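Local structure of 11R-lipoxygenase (Gersemia fruticosa, 3VF1) at residues K606-H609 with K610-M613; L616-K619 with H620-V623. The protein probably oxygenates polyunsaturated fatty acids with molecular oxygen at a non-heme iron, as a calcium-dependent 11R-lipoxygenase. All blocks are in the same frame, centred on the assembly; numbering follows the deposited sequence.

In the fold
Contacts 1 and 2 are the starts of two successive helices, 609-615 and 619-632, and their centres lie about 16 Å apart. They come in series along the chain: 606-613 closes the long loop after helix 582-586 and opens the first helix, and 616-623 leaves that short helix through a brief linker and opens the second. Each start is capped by an asparagine: Asn608 ends the loop before the first helix, and Asn618 restarts the helical path after the linker. Both belong to the lipoxygenase family region, away from the iron ligands, and Met613 and Leu616 both touch Leu229. Contact 1 is partly buried and lies farther from the chain's centre, whereas contact 2 is buried.

Contact 1 of 2, residues K606-H609 with K610-M613; sequences KSNH and KVIM
Asn608 reaches over the first turn of helix 609-615 as its N-cap, its OD1 accepting the N-H of Val611 at 3.1 Å. With chi1 at 61°, CG sits between the backbone N and carbonyl carbon, which folds the short amide back over the helix start. Asparagine suits this place because its carbonyl reaches a backbone N-H that has no earlier turn to pair with. The bond is fairly straight at the hydrogen (162°), but the donor stands 46° out of the carbonyl plane. The Asn608 and Val611 side chains cross at about a right angle, and ND2 of Asn608 lies 3.3 Å from the Val611 methyl CG2.

One residue on, His609 and Met613 lie side by side and point the same way. NE2 of His609 is bonded to the backbone N of Leu229, and the ring also meets Trp370, joining the helix start to the chain at Leu229 and to helix 369-410. Ile612, on the inner side, packs on Trp370, Met374 and Leu377 of that helix. The flexible thioether of Met613 bends beside the imidazole, so that SD lies in the ring plane at its edge, 3.9 Å from His609 CD2.

Contact 2 of 2, residues L616-K619 with H620-V623; sequences LANK and HQAV
Gln621 and Asn618 grip each other in a capping box at the start of helix 619-632: each side chain accepts a hydrogen bond from the other's backbone N-H. Gln621 can be followed outward from the helix. Its CB lies 3.2 Å from Asn618 OD1, the cap oxygen that also takes the N-H of Gln621 at 2.8 Å, with the donor almost in line with the side-chain C=O of Asn618 (170°). CG passes beside the same oxygen. With CG anti to the carbonyl carbon (chi1 -69°) and the chain extended beyond it, the side chain runs back toward the residues before the helix. CD then comes to 3.3 Å from Asn618 ND2, where the two amides stack with planes 26° apart although the side chains as a whole cross at about a right angle. At the tip, OE1 accepts the N-H of Asn618 at 2.9 Å, and it also lies 3.4 Å from CA of Ala617. The small methyl of Ala617 fits against this tip, its CB 3.7 Å from Gln621 OE1.

Outside the box, Gln621 packs on Leu595 and Arg597, and Ala622 on Leu235. The imidazole of His620 points away from the cap and meets the rings of Phe211 and Phe220.

Glutamine has the length to span from the third helical residue back to the cap, and asparagine the short reach to return the bond. Because both acceptors are neutral amide oxygens, the box satisfies two buried backbone N-H groups without bringing in a carboxylate charge.

Contact 1 of 2, residues K606-H609 with K610-M613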
ATOM      1  N   LYS A 606     -29.117  13.020  26.989  1.00 38.49           N
ATOM      2  CA  LYS A 606     -29.281  14.145  26.072  1.00 40.99           C
ATOM      3  C   LYS A 606     -29.367  13.707  24.611  1.00 42.47           C
ATOM      4  O   LYS A 606     -29.769  14.491  23.749  1.00 44.08           O
ATOM      5  CB  LYS A 606     -28.127  15.139  26.236  1.00 49.31           C
ATOM      6  CG  LYS A 606     -28.008  15.738  27.631  1.00 53.57           C
ATOM      7  CD  LYS A 606     -29.289  16.451  28.040  1.00 60.08           C
ATOM      8  CE  LYS A 606     -29.136  17.149  29.381  1.00 69.95           C
ATOM      9  NZ  LYS A 606     -30.411  17.774  29.832  1.00 71.05           N
ATOM     10  N   SER A 607     -29.000  12.460  24.332  1.00 41.09           N
ATOM     11  CA  SER A 607     -28.902  11.994  22.950  1.00 36.43           C
ATOM     12  C   SER A 607     -30.236  11.547  22.361  1.00 36.63           C
ATOM     13  O   SER A 607     -31.074  10.952  23.040  1.00 35.39           O
ATOM     14  CB  SER A 607     -27.895  10.849  22.838  1.00 35.33           C
ATOM     15  OG  SER A 607     -26.607  11.256  23.270  1.00 43.22           O
ATOM     16  N   ASN A 608     -30.410  11.844  21.078  1.00 33.81           N
ATOM     17  CA  ASN A 608     -31.548  11.372  20.306  1.00 33.69           C
ATOM     18  C   ASN A 608     -31.202  11.451  18.824  1.00 33.13           C
ATOM     19  O   ASN A 608     -30.092  11.844  18.462  1.00 33.75           O
ATOM     20  CB  ASN A 608     -32.803  12.189  20.617  1.00 33.64           C
ATOM     21  CG  ASN A 608     -32.643  13.655  20.275  1.00 37.09           C
ATOM     22  OD1 ASN A 608     -32.567  14.027  19.104  1.00 39.21           O
ATOM     23  ND2 ASN A 608     -32.608  14.500  21.300  1.00 38.15           N
ATOM     24  N   HIS A 609     -32.145  11.082  17.967  1.00 30.27           N
ATOM     25  CA  HIS A 609     -31.876  10.989  16.538  1.00 29.85           C
ATOM     26  C   HIS A 609     -31.374  12.312  15.954  1.00 31.96           C
ATOM     27  O   HIS A 609     -30.320  12.354  15.320  1.00 32.76           O
ATOM     28  CB  HIS A 609     -33.125  10.517  15.793  1.00 30.91           C
ATOM     29  CG  HIS A 609     -32.826   9.813  14.507  1.00 32.74           C
ATOM     30  ND1 HIS A 609     -33.580   8.758  14.044  1.00 35.82           N
ATOM     31  CD2 HIS A 609     -31.852  10.012  13.588  1.00 36.11           C
ATOM     32  CE1 HIS A 609     -33.083   8.336  12.894  1.00 32.51           C
ATOM     33  NE2 HIS A 609     -32.036   9.081  12.596  1.00 34.62           N
ATOM     34  N   LYS A 610     -32.117  13.392  16.175  1.00 34.78           N
ATOM     35  CA  LYS A 610     -31.776  14.685  15.584  1.00 33.82           C
ATOM     36  C   LYS A 610     -30.464  15.251  16.126  1.00 32.96           C
ATOM     37  O   LYS A 610     -29.717  15.906  15.396  1.00 34.32           O
ATOM     38  CB  LYS A 610     -32.908  15.693  15.797  1.00 38.78           C
ATOM     39  CG  LYS A 610     -34.136  15.443  14.932  1.00 49.21           C
ATOM     40  CD  LYS A 610     -33.838  15.656  13.454  1.00 55.99           C
ATOM     41  CE  LYS A 610     -35.082  15.445  12.602  1.00 60.29           C
ATOM     42  NZ  LYS A 610     -34.816  15.641  11.148  1.00 50.43           N
ATOM     43  N   VAL A 611     -30.185  15.009  17.400  1.00 31.43           N
ATOM     44  CA  VAL A 611     -28.933  15.464  17.994  1.00 33.82           C
ATOM     45  C   VAL A 611     -27.760  14.797  17.293  1.00 34.28           C
ATOM     46  O   VAL A 611     -26.752  15.437  16.992  1.00 34.93           O
ATOM     47  CB  VAL A 611     -28.860  15.134  19.497  1.00 36.69           C
ATOM     48  CG1 VAL A 611     -27.447  15.357  20.028  1.00 30.98           C
ATOM     49  CG2 VAL A 611     -29.865  15.971  20.273  1.00 35.67           C
ATOM     50  N   ILE A 612     -27.906  13.501  17.036  1.00 31.89           N
ATOM     51  CA  ILE A 612     -26.869  12.728  16.366  1.00 33.01           C
ATOM     52  C   ILE A 612     -26.646  13.225  14.940  1.00 30.89           C
ATOM     53  O   ILE A 612     -25.507  13.322  14.487  1.00 31.45           O
ATOM     54  CB  ILE A 612     -27.218  11.227  16.362  1.00 32.35           C
ATOM     55  CG1 ILE A 612     -26.964  10.638  17.752  1.00 28.56           C
ATOM     56  CG2 ILE A 612     -26.394  10.484  15.322  1.00 30.54           C
ATOM     57  CD1 ILE A 612     -27.459   9.217  17.931  1.00 26.78           C
ATOM     58  N   MET A 613     -27.729  13.547  14.241  1.00 29.11           N
ATOM     59  CA  MET A 613     -27.629  14.053  12.874  1.00 32.46           C
ATOM     60  C   MET A 613     -26.890  15.387  12.827  1.00 33.62           C
ATOM     61  O   MET A 613     -26.339  15.760  11.791  1.00 34.67           O
ATOM     62  CB  MET A 613     -29.018  14.221  12.252  1.00 31.63           C
ATOM     63  CG  MET A 613     -29.830  12.939  12.160  1.00 31.24           C
ATOM     64  SD  MET A 613     -28.861  11.522  11.613  1.00 37.50           S
ATOM     65  CE  MET A 613     -28.342  12.075   9.992  1.00 36.65           C
TER

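Contact 2 of 2, residues L616-K619 with H620-V623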
ATOM      1  N   LEU A 616     -22.981  14.309  13.055  1.00 29.78           N
ATOM      2  CA  LEU A 616     -22.477  13.631  11.868  1.00 31.03           C
ATOM      3  C   LEU A 616     -22.279  14.613  10.719  1.00 31.28           C
ATOM      4  O   LEU A 616     -22.866  15.695  10.698  1.00 30.07           O
ATOM      5  CB  LEU A 616     -23.426  12.505  11.450  1.00 27.06           C
ATOM      6  CG  LEU A 616     -23.575  11.361  12.455  1.00 25.52           C
ATOM      7  CD1 LEU A 616     -24.523  10.297  11.922  1.00 30.55           C
ATOM      8  CD2 LEU A 616     -22.222  10.753  12.795  1.00 28.41           C
ATOM      9  N   ALA A 617     -21.439  14.222   9.767  1.00 30.71           N
ATOM     10  CA  ALA A 617     -21.109  15.062   8.624  1.00 32.28           C
ATOM     11  C   ALA A 617     -22.365  15.584   7.937  1.00 31.63           C
ATOM     12  O   ALA A 617     -23.398  14.915   7.918  1.00 27.28           O
ATOM     13  CB  ALA A 617     -20.261  14.278   7.634  1.00 30.68           C
ATOM     14  N   ASN A 618     -22.275  16.787   7.381  1.00 33.02           N
ATOM     15  CA  ASN A 618     -23.372  17.341   6.600  1.00 33.27           C
ATOM     16  C   ASN A 618     -23.363  16.730   5.202  1.00 30.81           C
ATOM     17  O   ASN A 618     -22.546  15.863   4.907  1.00 33.12           O
ATOM     18  CB  ASN A 618     -23.286  18.871   6.542  1.00 34.51           C
ATOM     19  CG  ASN A 618     -22.021  19.367   5.871  1.00 34.63           C
ATOM     20  OD1 ASN A 618     -21.545  18.779   4.902  1.00 34.11           O
ATOM     21  ND2 ASN A 618     -21.470  20.458   6.386  1.00 34.36           N
ATOM     22  N   LYS A 619     -24.271  17.179   4.343  1.00 32.51           N
ATOM     23  CA  LYS A 619     -24.441  16.557   3.035  1.00 34.92           C
ATOM     24  C   LYS A 619     -23.206  16.707   2.146  1.00 33.30           C
ATOM     25  O   LYS A 619     -22.723  15.725   1.585  1.00 33.64           O
ATOM     26  CB  LYS A 619     -25.685  17.115   2.339  1.00 35.15           C
ATOM     27  CG  LYS A 619     -26.971  16.824   3.100  1.00 35.03           C
ATOM     28  CD  LYS A 619     -28.204  16.990   2.231  1.00 37.55           C
ATOM     29  CE  LYS A 619     -29.466  16.640   3.001  1.00 37.51           C
ATOM     30  NZ  LYS A 619     -30.683  16.720   2.147  1.00 41.36           N
ATOM     31  N   HIS A 620     -22.694  17.927   2.021  1.00 33.34           N
ATOM     32  CA  HIS A 620     -21.514  18.168   1.196  1.00 32.47           C
ATOM     33  C   HIS A 620     -20.317  17.357   1.681  1.00 30.72           C
ATOM     34  O   HIS A 620     -19.583  16.778   0.880  1.00 29.78           O
ATOM     35  CB  HIS A 620     -21.154  19.654   1.190  1.00 35.08           C
ATOM     36  CG  HIS A 620     -19.862  19.957   0.496  1.00 37.84           C
ATOM     37  ND1 HIS A 620     -19.771  20.125  -0.868  1.00 36.33           N
ATOM     38  CD2 HIS A 620     -18.605  20.115   0.979  1.00 37.20           C
ATOM     39  CE1 HIS A 620     -18.517  20.379  -1.197  1.00 35.40           C
ATOM     40  NE2 HIS A 620     -17.789  20.378  -0.094  1.00 37.49           N
ATOM     41  N   GLN A 621     -20.127  17.319   2.995  1.00 31.28           N
ATOM     42  CA  GLN A 621     -18.992  16.620   3.590  1.00 32.78           C
ATOM     43  C   GLN A 621     -19.072  15.120   3.329  1.00 34.18           C
ATOM     44  O   GLN A 621     -18.062  14.477   3.036  1.00 30.42           O
ATOM     45  CB  GLN A 621     -18.936  16.878   5.097  1.00 31.98           C
ATOM     46  CG  GLN A 621     -18.574  18.304   5.477  1.00 31.04           C
ATOM     47  CD  GLN A 621     -18.777  18.579   6.955  1.00 33.05           C
ATOM     48  OE1 GLN A 621     -19.564  17.904   7.619  1.00 31.57           O
ATOM     49  NE2 GLN A 621     -18.062  19.570   7.479  1.00 32.95           N
ATOM     50  N   ALA A 622     -20.278  14.568   3.434  1.00 30.61           N
ATOM     51  CA  ALA A 622     -20.478  13.135   3.263  1.00 27.83           C
ATOM     52  C   ALA A 622     -20.214  12.710   1.822  1.00 30.18           C
ATOM     53  O   ALA A 622     -19.626  11.658   1.576  1.00 34.06           O
ATOM     54  CB  ALA A 622     -21.884  12.746   3.683  1.00 30.15           C
ATOM     55  N   VAL A 623     -20.646  13.528   0.869  1.00 30.53           N
ATOM     56  CA  VAL A 623     -20.407  13.241  -0.542  1.00 30.24           C
ATOM     57  C   VAL A 623     -18.912  13.303  -0.842  1.00 32.53           C
ATOM     58  O   VAL A 623     -18.390  12.498  -1.613  1.00 31.60           O
ATOM     59  CB  VAL A 623     -21.141  14.234  -1.463  1.00 31.20           C
ATOM     60  CG1 VAL A 623     -20.776  13.978  -2.919  1.00 30.28           C
ATOM     61  CG2 VAL A 623     -22.645  14.131  -1.269  1.00 28.58           C
TER